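Local coordinates for pectinesterase A (Erwinia chrysanthemi, PDB 2NTP), which hydrolyses the methyl esters of pectin, releasing methanol and leaving galacturonate chains, the first step in the maceration of plant tissue, at residues T2-V7 with P34-I39; V227-D232 with S271-I276; G242-P247 with E297-F302. All coordinates share one frame; numbering follows the deposited sequence.

Contact 1 (T2-V7 with P34-I39); sequences TTYNAV and PFVILI
Leu38 lies beneath the ring of Tyr4 and can be followed outward along its chain. Its CB sits over the centre of the ring, 3.7 Å from the centroid and 12° off the normal, a CH-pi contact. Beyond CG the two methyls diverge under the ring: CD1 runs below CZ and the phenol oxygen, while Leu38 CD2 lies 3.9 Å from Tyr4 CE2. The ring's near edge meets Val36 CG1, and its hydroxyl is weakly bonded to Lys58 on the next strand. Asn5 takes hold of the backbone from the neighbouring position. With its CG anti to the carbonyl carbon (chi1 -63°), the side chain lies over the Phe35 ring, CB resting on the face and displaced toward the rim, while Asn5 OD1 accepts Val36 N at 2.9 Å in a nearly straight bond (163°). Asn5 N in turn donates to Val36 O at 2.9 Å, and Ala6 N adds a weak bond to the same oxygen. The side-chain amide thus takes up a strand N-H before regular pairing starts. From there Leu38 N donates to Ala6 O at 3.0 Å, and Ala6 pairs with Ile37 and Val7 with Leu38 in parallel register. Helix 21-26 connects the two strands, so this is the beta-alpha-beta unit that opens the right-handed parallel beta-helix of pectin methylesterases.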
loop_
_atom_site.group_PDB
_atom_site.type_symbol
_atom_site.label_atom_id
_atom_site.label_comp_id
_atom_site.label_asym_id
_atom_site.label_seq_id
_atom_site.Cartn_x
_atom_site.Cartn_y
_atom_site.Cartn_z
ATOM N N THR A 2 8.777 -2.767 -28.582
ATOM C CA THR A 2 9.118 -2.185 -27.283
ATOM C C THR A 2 10.620 -1.926 -27.172
ATOM O O THR A 2 11.436 -2.810 -27.446
ATOM C CB THR A 2 8.659 -3.073 -26.096
ATOM O OG1 THR A 2 8.984 -4.445 -26.358
ATOM C CG2 THR A 2 7.154 -2.943 -25.865
ATOM N N THR A 3 10.970 -0.705 -26.772
ATOM C CA THR A 3 12.369 -0.296 -26.624
ATOM C C THR A 3 12.606 0.406 -25.281
ATOM O O THR A 3 11.670 0.941 -24.681
ATOM C CB THR A 3 12.836 0.601 -27.809
ATOM O OG1 THR A 3 14.215 0.953 -27.640
ATOM C CG2 THR A 3 11.994 1.874 -27.915
ATOM N N TYR A 4 13.855 0.392 -24.816
ATOM C CA TYR A 4 14.209 1.012 -23.538
ATOM C C TYR A 4 15.080 2.252 -23.717
ATOM O O TYR A 4 16.039 2.247 -24.495
ATOM C CB TYR A 4 14.900 0.004 -22.610
ATOM C CG TYR A 4 14.104 -1.261 -22.373
ATOM C CD1 TYR A 4 12.970 -1.254 -21.557
ATOM C CD2 TYR A 4 14.481 -2.464 -22.965
ATOM C CE1 TYR A 4 12.232 -2.414 -21.343
ATOM C CE2 TYR A 4 13.752 -3.629 -22.757
ATOM C CZ TYR A 4 12.631 -3.596 -21.945
ATOM O OH TYR A 4 11.909 -4.748 -21.737
ATOM N N ASN A 5 14.729 3.312 -22.994
ATOM C CA ASN A 5 15.498 4.552 -22.995
ATOM C C ASN A 5 16.764 4.452 -22.146
ATOM O O ASN A 5 17.772 5.095 -22.443
ATOM C CB ASN A 5 14.641 5.711 -22.492
ATOM C CG ASN A 5 13.449 5.990 -23.386
ATOM O OD1 ASN A 5 12.344 5.520 -23.124
ATOM N ND2 ASN A 5 13.670 6.757 -24.450
ATOM N N ALA A 6 16.694 3.651 -21.086
ATOM C CA ALA A 6 17.828 3.416 -20.195
ATOM C C ALA A 6 17.780 2.003 -19.628
ATOM O O ALA A 6 16.703 1.418 -19.504
ATOM C CB ALA A 6 17.839 4.440 -19.071
ATOM N N VAL A 7 18.949 1.458 -19.299
ATOM C CA VAL A 7 19.049 0.133 -18.683
ATOM C C VAL A 7 19.882 0.219 -17.404
ATOM O O VAL A 7 20.929 0.868 -17.382
ATOM C CB VAL A 7 19.653 -0.926 -19.652
ATOM C CG1 VAL A 7 19.703 -2.303 -18.998
ATOM C CG2 VAL A 7 18.849 -0.999 -20.948
ATOM N N PRO A 34 7.235 9.680 -22.994
ATOM C CA PRO A 34 7.479 8.438 -22.250
ATOM C C PRO A 34 8.969 8.137 -22.067
ATOM O O PRO A 34 9.762 8.313 -22.997
ATOM C CB PRO A 34 6.809 7.359 -23.113
ATOM C CG PRO A 34 6.628 7.978 -24.452
ATOM C CD PRO A 34 6.449 9.440 -24.219
ATOM N N PHE A 35 9.338 7.720 -20.859
ATOM C CA PHE A 35 10.706 7.299 -20.568
ATOM C C PHE A 35 10.653 5.953 -19.864
ATOM O O PHE A 35 10.068 5.837 -18.783
ATOM C CB PHE A 35 11.418 8.340 -19.699
ATOM C CG PHE A 35 12.916 8.189 -19.670
ATOM C CD1 PHE A 35 13.701 8.729 -20.689
ATOM C CD2 PHE A 35 13.546 7.510 -18.629
ATOM C CE1 PHE A 35 15.086 8.597 -20.674
ATOM C CE2 PHE A 35 14.937 7.371 -18.607
ATOM C CZ PHE A 35 15.705 7.915 -19.634
ATOM N N VAL A 36 11.252 4.945 -20.491
ATOM C CA VAL A 36 11.148 3.557 -20.042
ATOM C C VAL A 36 12.515 3.018 -19.633
ATOM O O VAL A 36 13.469 3.047 -20.418
ATOM C CB VAL A 36 10.530 2.652 -21.137
ATOM C CG1 VAL A 36 10.201 1.268 -20.588
ATOM C CG2 VAL A 36 9.284 3.313 -21.736
ATOM N N ILE A 37 12.595 2.520 -18.399
ATOM C CA ILE A 37 13.845 2.014 -17.842
ATOM C C ILE A 37 13.749 0.518 -17.545
ATOM O O ILE A 37 12.851 0.074 -16.819
ATOM C CB ILE A 37 14.240 2.785 -16.556
ATOM C CG1 ILE A 37 14.333 4.285 -16.846
ATOM C CG2 ILE A 37 15.562 2.245 -15.981
ATOM C CD1 ILE A 37 14.379 5.173 -15.604
ATOM N N LEU A 38 14.669 -0.254 -18.120
ATOM C CA LEU A 38 14.779 -1.669 -17.801
ATOM C C LEU A 38 15.717 -1.815 -16.617
ATOM O O LEU A 38 16.812 -1.245 -16.607
ATOM C CB LEU A 38 15.290 -2.484 -18.996
ATOM C CG LEU A 38 15.526 -3.989 -18.790
ATOM C CD1 LEU A 38 14.228 -4.761 -18.537
ATOM C CD2 LEU A 38 16.278 -4.588 -19.984
ATOM N N ILE A 39 15.269 -2.558 -15.610
ATOM C CA ILE A 39 16.086 -2.835 -14.433
ATOM C C ILE A 39 16.410 -4.329 -14.387
ATOM O O ILE A 39 15.535 -5.154 -14.128
ATOM C CB ILE A 39 15.369 -2.387 -13.128
ATOM C CG1 ILE A 39 14.998 -0.899 -13.195
ATOM C CG2 ILE A 39 16.242 -2.671 -11.910
ATOM C CD1 ILE A 39 13.980 -0.454 -12.134
#

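Contact 2 (V227-D232 with S271-I276); sequences VIRESD and SMDNHI
Arg229 carries its CG between the backbone N and the carbonyl carbon (chi1 48°), and a bend at chi3 swings the guanidinium across Asp273 and Asn274. His275, with a chi1 of 64°, brings its ring under the base of the same arginine. The guanidinium and the Asp273 carboxylate meet at a steep angle, their planes 65° apart, and the salt bridge is made through Arg229 NE, 2.8 Å from Asp273 OD2. Asn274 OD1 approaches the guanidinium at its edge, the amide standing nearly upright to it. The bond from NH1 to this oxygen is weak and that from NH2 implausibly short, so the precise fit there is doubtful; NH1 has another weak bond, to Val234 O. One water ties Arg229 N to Asp273 OD2, which therefore serves both the backbone and the side chain of the arginine.

The His275 ring is held between Arg229 CB over one face and Ile276 CG1 over the other. A water near its plane joins NE2 to Ile228 O. Farther in, Ile276 CG1 packs 3.6 Å from Val227 CG1, and Met272 CG touches Val227 CB; Leu207 adds to this apolar patch from strand 205-210.

Strand pairing is brief. Val227 N donates to Ser271 O at 2.7 Å and Asp273 N to Val227 O at 3.1 Å, after which segment 271-276 leaves the sheet in a type I turn from Asp273 to Ile276. Asp273 OD1 steadies that turn by accepting Asn274 N at 2.7 Å. The parallel bridge joins neighbouring coils of the beta-helix, and the type I turn carries one coil from this sheet toward strand 276-278 of the next.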
loop_
_atom_site.group_PDB
_atom_site.type_symbol
_atom_site.label_atom_id
_atom_site.label_comp_id
_atom_site.label_asym_id
_atom_site.label_seq_id
_atom_site.Cartn_x
_atom_site.Cartn_y
_atom_site.Cartn_z
ATOM N N VAL A 227 -6.947 -13.272 -0.325
ATOM C CA VAL A 227 -6.568 -12.797 0.994
ATOM C C VAL A 227 -6.035 -14.006 1.757
ATOM O O VAL A 227 -6.794 -14.893 2.162
ATOM C CB VAL A 227 -7.781 -12.130 1.695
ATOM C CG1 VAL A 227 -7.546 -11.943 3.185
ATOM C CG2 VAL A 227 -8.093 -10.797 1.023
ATOM N N ILE A 228 -4.715 -14.047 1.920
ATOM C CA ILE A 228 -4.039 -15.255 2.400
ATOM C C ILE A 228 -3.149 -14.997 3.613
ATOM O O ILE A 228 -2.697 -13.877 3.843
ATOM C CB ILE A 228 -3.211 -15.954 1.274
ATOM C CG1 ILE A 228 -2.049 -15.074 0.798
ATOM C CG2 ILE A 228 -4.122 -16.365 0.092
ATOM C CD1 ILE A 228 -1.106 -15.772 -0.194
ATOM N N ARG A 229 -2.914 -16.050 4.388
ATOM C CA ARG A 229 -1.992 -15.972 5.513
ATOM C C ARG A 229 -0.596 -16.351 5.047
ATOM O O ARG A 229 -0.426 -17.231 4.193
ATOM C CB ARG A 229 -2.439 -16.868 6.668
ATOM C CG ARG A 229 -2.801 -18.269 6.270
ATOM C CD ARG A 229 -2.913 -19.164 7.481
ATOM N NE ARG A 229 -4.126 -19.962 7.415
ATOM C CZ ARG A 229 -5.166 -19.811 8.228
ATOM N NH1 ARG A 229 -5.142 -18.912 9.207
ATOM N NH2 ARG A 229 -6.224 -20.587 8.077
ATOM N N GLU A 230 0.391 -15.668 5.613
ATOM C CA GLU A 230 1.800 -15.896 5.323
ATOM C C GLU A 230 2.238 -17.306 5.730
ATOM O O GLU A 230 3.076 -17.935 5.072
ATOM C CB GLU A 230 2.602 -14.854 6.093
ATOM C CG GLU A 230 4.086 -15.006 6.040
ATOM C CD GLU A 230 4.771 -13.902 6.802
ATOM O OE1 GLU A 230 5.435 -13.081 6.147
ATOM O OE2 GLU A 230 4.630 -13.857 8.050
ATOM N N SER A 231 1.674 -17.786 6.833
ATOM C CA SER A 231 2.019 -19.097 7.377
ATOM C C SER A 231 0.881 -19.647 8.225
ATOM O O SER A 231 -0.013 -18.907 8.650
ATOM C CB SER A 231 3.256 -18.986 8.258
ATOM O OG SER A 231 2.900 -18.403 9.502
ATOM N N ASP A 232 0.951 -20.943 8.513
ATOM C CA ASP A 232 -0.021 -21.592 9.384
ATOM C C ASP A 232 -0.002 -21.063 10.820
ATOM O O ASP A 232 -0.939 -21.311 11.591
ATOM C CB ASP A 232 0.180 -23.112 9.362
ATOM C CG ASP A 232 -0.178 -23.732 8.019
ATOM O OD1 ASP A 232 -0.912 -23.094 7.232
ATOM O OD2 ASP A 232 0.272 -24.865 7.749
ATOM N N SER A 271 -11.117 -14.454 -2.485
ATOM C CA SER A 271 -10.975 -15.549 -1.527
ATOM C C SER A 271 -10.375 -15.036 -0.224
ATOM O O SER A 271 -9.563 -14.111 -0.224
ATOM C CB SER A 271 -10.132 -16.694 -2.090
ATOM O OG SER A 271 -8.792 -16.310 -2.284
ATOM N N MET A 272 -10.789 -15.637 0.884
ATOM C CA MET A 272 -10.301 -15.241 2.200
ATOM C C MET A 272 -10.090 -16.476 3.044
ATOM O O MET A 272 -11.012 -17.275 3.210
ATOM C CB MET A 272 -11.311 -14.327 2.898
ATOM C CG MET A 272 -11.594 -13.030 2.179
ATOM S SD MET A 272 -12.972 -12.137 2.902
ATOM C CE MET A 272 -12.980 -10.704 1.830
ATOM N N ASP A 273 -8.884 -16.632 3.584
ATOM C CA ASP A 273 -8.633 -17.691 4.558
ATOM C C ASP A 273 -9.200 -17.306 5.925
ATOM O O ASP A 273 -9.641 -16.165 6.132
ATOM C CB ASP A 273 -7.143 -18.022 4.652
ATOM C CG ASP A 273 -6.886 -19.463 5.099
ATOM O OD1 ASP A 273 -7.845 -20.186 5.479
ATOM O OD2 ASP A 273 -5.711 -19.880 5.066
ATOM N N ASN A 274 -9.195 -18.258 6.858
ATOM C CA ASN A 274 -9.890 -18.063 8.129
ATOM C C ASN A 274 -9.169 -17.179 9.147
ATOM O O ASN A 274 -9.644 -17.031 10.265
ATOM C CB ASN A 274 -10.305 -19.412 8.758
ATOM C CG ASN A 274 -9.150 -20.150 9.404
ATOM O OD1 ASN A 274 -8.009 -19.692 9.394
ATOM N ND2 ASN A 274 -9.450 -21.311 9.984
ATOM N N HIS A 275 -8.041 -16.582 8.760
ATOM C CA HIS A 275 -7.404 -15.567 9.605
ATOM C C HIS A 275 -8.273 -14.301 9.694
ATOM O O HIS A 275 -8.150 -13.511 10.634
ATOM C CB HIS A 275 -5.968 -15.261 9.137
ATOM C CG HIS A 275 -5.877 -14.659 7.766
ATOM N ND1 HIS A 275 -6.241 -15.335 6.619
ATOM C CD2 HIS A 275 -5.426 -13.448 7.358
ATOM C CE1 HIS A 275 -6.034 -14.561 5.569
ATOM N NE2 HIS A 275 -5.542 -13.409 5.991
ATOM N N ILE A 276 -9.175 -14.140 8.730
ATOM C CA ILE A 276 -10.080 -12.993 8.670
ATOM C C ILE A 276 -11.263 -13.165 9.631
ATOM O O ILE A 276 -11.956 -14.192 9.591
ATOM C CB ILE A 276 -10.618 -12.780 7.221
ATOM C CG1 ILE A 276 -9.481 -12.452 6.236
ATOM C CG2 ILE A 276 -11.713 -11.700 7.193
ATOM C CD1 ILE A 276 -8.630 -11.217 6.603
HETATM O O HOH W 1 -7.687 -17.002 0.212
HETATM O O HOH W 2 -4.555 -11.249 4.071
HETATM O O HOH W 3 -4.350 -18.477 3.293
#

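Contact 3 (G242-P247 with E297-F302); sequences GRPWHP and EDSRFF. With ADA (alpha-D-galactopyranuronic acid), chain C; ADA (alpha-D-galactopyranuronic acid), chain B; ADA (alpha-D-galactopyranuronic acid), chain D.
Phe301 meets the chain of 242-247 with its ring edge directed at a peptide group: Phe301 CZ lies 3.6 Å from Arg243 C and 3.7 Å from Pro244 N, close to the ring plane. Its CG stands anti to the carbonyl carbon (chi1 -70°), which sends the ring inward from the outermost strand of its sheet. Ser299 CB covers the centre of one face, and Trp279 stacks on the ring as well. Pro244 rests against both Phe301 and the Ser299 hydroxyl, its CG 3.3 Å from Ser299 OG. That hydroxyl is bonded to Asn295 O, and a water links it to His246 NE2 and so bridges the two segments, while Phe294 stacks on the His246 ring.

The opposite side of the loop faces the sugar. Arg243 extends from CG to NE and sets its two terminal nitrogens on the ring oxygen of the chain B galacturonate, NH2 to O5 at 3.0 Å, with NE in a salt bridge to the nucleophile Asp175. Trp245 NE1 donates to the carboxylate oxygen O6B of the chain C sugar at 3.0 Å and weakly to its O5; Pro247 CG lies over the indole. Phe301 and Ser299 thus pack behind the loop whose front lines the substrate-binding cleft of the pectinesterase active site.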
loop_
_atom_site.group_PDB
_atom_site.type_symbol
_atom_site.label_atom_id
_atom_site.label_comp_id
_atom_site.label_asym_id
_atom_site.label_seq_id
_atom_site.Cartn_x
_atom_site.Cartn_y
_atom_site.Cartn_z
ATOM N N GLY A 242 -10.563 -4.384 7.401
ATOM C CA GLY A 242 -10.355 -2.946 7.377
ATOM C C GLY A 242 -10.793 -2.303 8.676
ATOM O O GLY A 242 -11.603 -2.864 9.412
ATOM N N ARG A 243 -10.222 -1.136 8.955
ATOM C CA ARG A 243 -10.692 -0.249 10.020
ATOM C C ARG A 243 -10.640 1.193 9.489
ATOM O O ARG A 243 -9.852 1.490 8.587
ATOM C CB ARG A 243 -9.882 -0.437 11.309
ATOM C CG ARG A 243 -8.380 -0.198 11.185
ATOM C CD ARG A 243 -7.677 -0.398 12.528
ATOM N NE ARG A 243 -6.272 -0.007 12.454
ATOM C CZ ARG A 243 -5.493 0.233 13.509
ATOM N NH1 ARG A 243 -5.975 0.122 14.743
ATOM N NH2 ARG A 243 -4.229 0.589 13.329
ATOM N N PRO A 244 -11.494 2.089 10.016
ATOM C CA PRO A 244 -11.612 3.406 9.388
ATOM C C PRO A 244 -10.557 4.403 9.853
ATOM O O PRO A 244 -10.584 4.841 11.003
ATOM C CB PRO A 244 -13.014 3.882 9.819
ATOM C CG PRO A 244 -13.539 2.838 10.786
ATOM C CD PRO A 244 -12.404 1.946 11.164
ATOM N N TRP A 245 -9.641 4.764 8.953
ATOM C CA TRP A 245 -8.615 5.747 9.280
ATOM C C TRP A 245 -9.117 7.164 9.040
ATOM O O TRP A 245 -9.443 7.539 7.913
ATOM C CB TRP A 245 -7.327 5.488 8.490
ATOM C CG TRP A 245 -6.209 6.419 8.860
ATOM C CD1 TRP A 245 -5.900 6.873 10.115
ATOM C CD2 TRP A 245 -5.236 6.988 7.975
ATOM N NE1 TRP A 245 -4.807 7.703 10.061
ATOM C CE2 TRP A 245 -4.380 7.795 8.760
ATOM C CE3 TRP A 245 -5.012 6.906 6.592
ATOM C CZ2 TRP A 245 -3.305 8.510 8.210
ATOM C CZ3 TRP A 245 -3.950 7.623 6.040
ATOM C CH2 TRP A 245 -3.106 8.414 6.853
ATOM N N HIS A 246 -9.187 7.935 10.119
ATOM C CA HIS A 246 -9.519 9.352 10.044
ATOM C C HIS A 246 -8.253 10.129 10.383
ATOM O O HIS A 246 -7.973 10.359 11.558
ATOM C CB HIS A 246 -10.648 9.676 11.032
ATOM C CG HIS A 246 -11.970 9.071 10.661
ATOM N ND1 HIS A 246 -13.067 9.835 10.321
ATOM C CD2 HIS A 246 -12.365 7.779 10.559
ATOM C CE1 HIS A 246 -14.084 9.041 10.037
ATOM N NE2 HIS A 246 -13.685 7.787 10.173
ATOM N N PRO A 247 -7.462 10.507 9.354
ATOM C CA PRO A 247 -6.121 11.039 9.588
ATOM C C PRO A 247 -6.142 12.324 10.398
ATOM O O PRO A 247 -7.053 13.140 10.240
ATOM C CB PRO A 247 -5.599 11.323 8.174
ATOM C CG PRO A 247 -6.407 10.472 7.284
ATOM C CD PRO A 247 -7.773 10.460 7.914
ATOM N N GLU A 297 -19.461 0.080 11.080
ATOM C CA GLU A 297 -20.849 0.195 10.623
ATOM C C GLU A 297 -21.169 1.593 10.079
ATOM O O GLU A 297 -22.118 1.767 9.306
ATOM C CB GLU A 297 -21.837 -0.216 11.728
ATOM C CG GLU A 297 -21.801 0.649 12.980
ATOM C CD GLU A 297 -20.913 0.091 14.084
ATOM O OE1 GLU A 297 -19.937 -0.638 13.791
ATOM O OE2 GLU A 297 -21.200 0.398 15.265
ATOM N N ASP A 298 -20.365 2.578 10.477
ATOM C CA ASP A 298 -20.504 3.949 9.988
ATOM C C ASP A 298 -19.607 4.231 8.783
ATOM O O ASP A 298 -19.596 5.346 8.253
ATOM C CB ASP A 298 -20.188 4.943 11.107
ATOM C CG ASP A 298 -21.121 4.802 12.298
ATOM O OD1 ASP A 298 -22.328 4.558 12.092
ATOM O OD2 ASP A 298 -20.641 4.945 13.442
ATOM N N SER A 299 -18.853 3.217 8.366
ATOM C CA SER A 299 -17.894 3.347 7.272
ATOM C C SER A 299 -18.380 2.581 6.040
ATOM O O SER A 299 -19.338 1.808 6.127
ATOM C CB SER A 299 -16.523 2.839 7.720
ATOM O OG SER A 299 -16.142 3.457 8.940
ATOM N N ARG A 300 -17.719 2.790 4.904
ATOM C CA ARG A 300 -18.156 2.196 3.636
ATOM C C ARG A 300 -17.430 0.875 3.388
ATOM O O ARG A 300 -16.577 0.763 2.502
ATOM C CB ARG A 300 -17.984 3.181 2.473
ATOM C CG ARG A 300 -18.865 4.421 2.585
ATOM C CD ARG A 300 -18.596 5.408 1.466
ATOM N NE ARG A 300 -17.367 6.172 1.674
ATOM C CZ ARG A 300 -16.846 7.013 0.783
ATOM N NH1 ARG A 300 -17.435 7.192 -0.395
ATOM N NH2 ARG A 300 -15.731 7.667 1.061
ATOM N N PHE A 301 -17.786 -0.115 4.203
ATOM C CA PHE A 301 -17.134 -1.421 4.210
ATOM C C PHE A 301 -18.084 -2.488 3.671
ATOM O O PHE A 301 -19.105 -2.794 4.305
ATOM C CB PHE A 301 -16.734 -1.796 5.642
ATOM C CG PHE A 301 -15.607 -0.970 6.231
ATOM C CD1 PHE A 301 -14.790 -0.166 5.441
ATOM C CD2 PHE A 301 -15.338 -1.052 7.598
ATOM C CE1 PHE A 301 -13.743 0.569 6.010
ATOM C CE2 PHE A 301 -14.287 -0.327 8.176
ATOM C CZ PHE A 301 -13.491 0.485 7.378
ATOM N N PHE A 302 -17.755 -3.054 2.508
ATOM C CA PHE A 302 -18.650 -4.015 1.848
ATOM C C PHE A 302 -17.924 -5.189 1.213
ATOM O O PHE A 302 -16.748 -5.093 0.868
ATOM C CB PHE A 302 -19.487 -3.325 0.766
ATOM C CG PHE A 302 -20.313 -2.176 1.268
ATOM C CD1 PHE A 302 -21.538 -2.403 1.893
ATOM C CD2 PHE A 302 -19.872 -0.867 1.106
ATOM C CE1 PHE A 302 -22.308 -1.334 2.359
ATOM C CE2 PHE A 302 -20.635 0.206 1.572
ATOM C CZ PHE A 302 -21.853 -0.032 2.198
HETATM C C1 ADA C . -1.513 6.647 10.849
HETATM C C2 ADA C . -0.186 7.104 10.230
HETATM C C3 ADA C . 0.523 8.061 11.183
HETATM C C4 ADA C . -0.395 9.229 11.546
HETATM C C5 ADA C . -1.699 8.694 12.141
HETATM C C6 ADA C . -2.638 9.822 12.455
HETATM O O2 ADA C . 0.666 5.982 9.970
HETATM O O3 ADA C . 1.752 8.525 10.612
HETATM O O4 ADA C . -0.704 10.013 10.386
HETATM O O5 ADA C . -2.327 7.768 11.236
HETATM O O6B ADA C . -3.770 9.830 11.919
HETATM O O6A ADA C . -2.242 10.712 13.246
HETATM C C1 ADA B . -2.154 -0.662 16.115
HETATM C C2 ADA B . -0.763 -0.224 15.655
HETATM C C3 ADA B . -0.294 1.000 16.440
HETATM C C4 ADA B . -1.372 2.088 16.483
HETATM C C5 ADA B . -2.726 1.523 16.907
HETATM C C6 ADA B . -3.780 2.593 16.825
HETATM O O2 ADA B . 0.160 -1.293 15.867
HETATM O O3 ADA B . 0.913 1.519 15.864
HETATM O O4 ADA B . -1.530 2.697 15.197
HETATM O O5 ADA B . -3.070 0.435 16.040
HETATM O O6B ADA B . -4.872 2.315 16.287
HETATM O O6A ADA B . -3.529 3.726 17.295
HETATM C C1 ADA D . -0.366 11.413 10.340
HETATM C C2 ADA D . -1.231 12.175 9.336
HETATM C C3 ADA D . -0.914 11.742 7.903
HETATM C C4 ADA D . 0.590 11.823 7.622
HETATM C C5 ADA D . 1.352 11.035 8.688
HETATM C C6 ADA D . 2.842 11.120 8.492
HETATM O O2 ADA D . -2.604 11.915 9.635
HETATM O O3 ADA D . -1.662 12.529 6.961
HETATM O O4 ADA D . 1.043 13.184 7.662
HETATM O O5 ADA D . 1.017 11.535 9.992
HETATM O O6B ADA D . 3.315 10.975 7.344
HETATM O O6A ADA D . 3.554 11.329 9.495
HETATM O O HOH W 4 -15.718 6.037 9.504
#

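Contact 1 and contact 3 involve the two outermost strands of the same ten-stranded parallel sheet, 6-8 and 300-304, and lie on opposite sides of the chain's centre, with their centres about 40 Å apart. Contact 2 belongs to a second sheet of the beta-helix, and its nearest atoms come within about 7 Å of contact 3. The touching residues of contact 3 are all buried, whereas contacts 1 and 2 are partly so. Backbone bonds pair strands in contacts 1 and 2; contact 1 adds aromatic and amide packing, and contact 2 a salt bridge and waters. Contact 3 joins its segments by apolar packing and one water, while Arg243 is turned to the substrate and to Asp175.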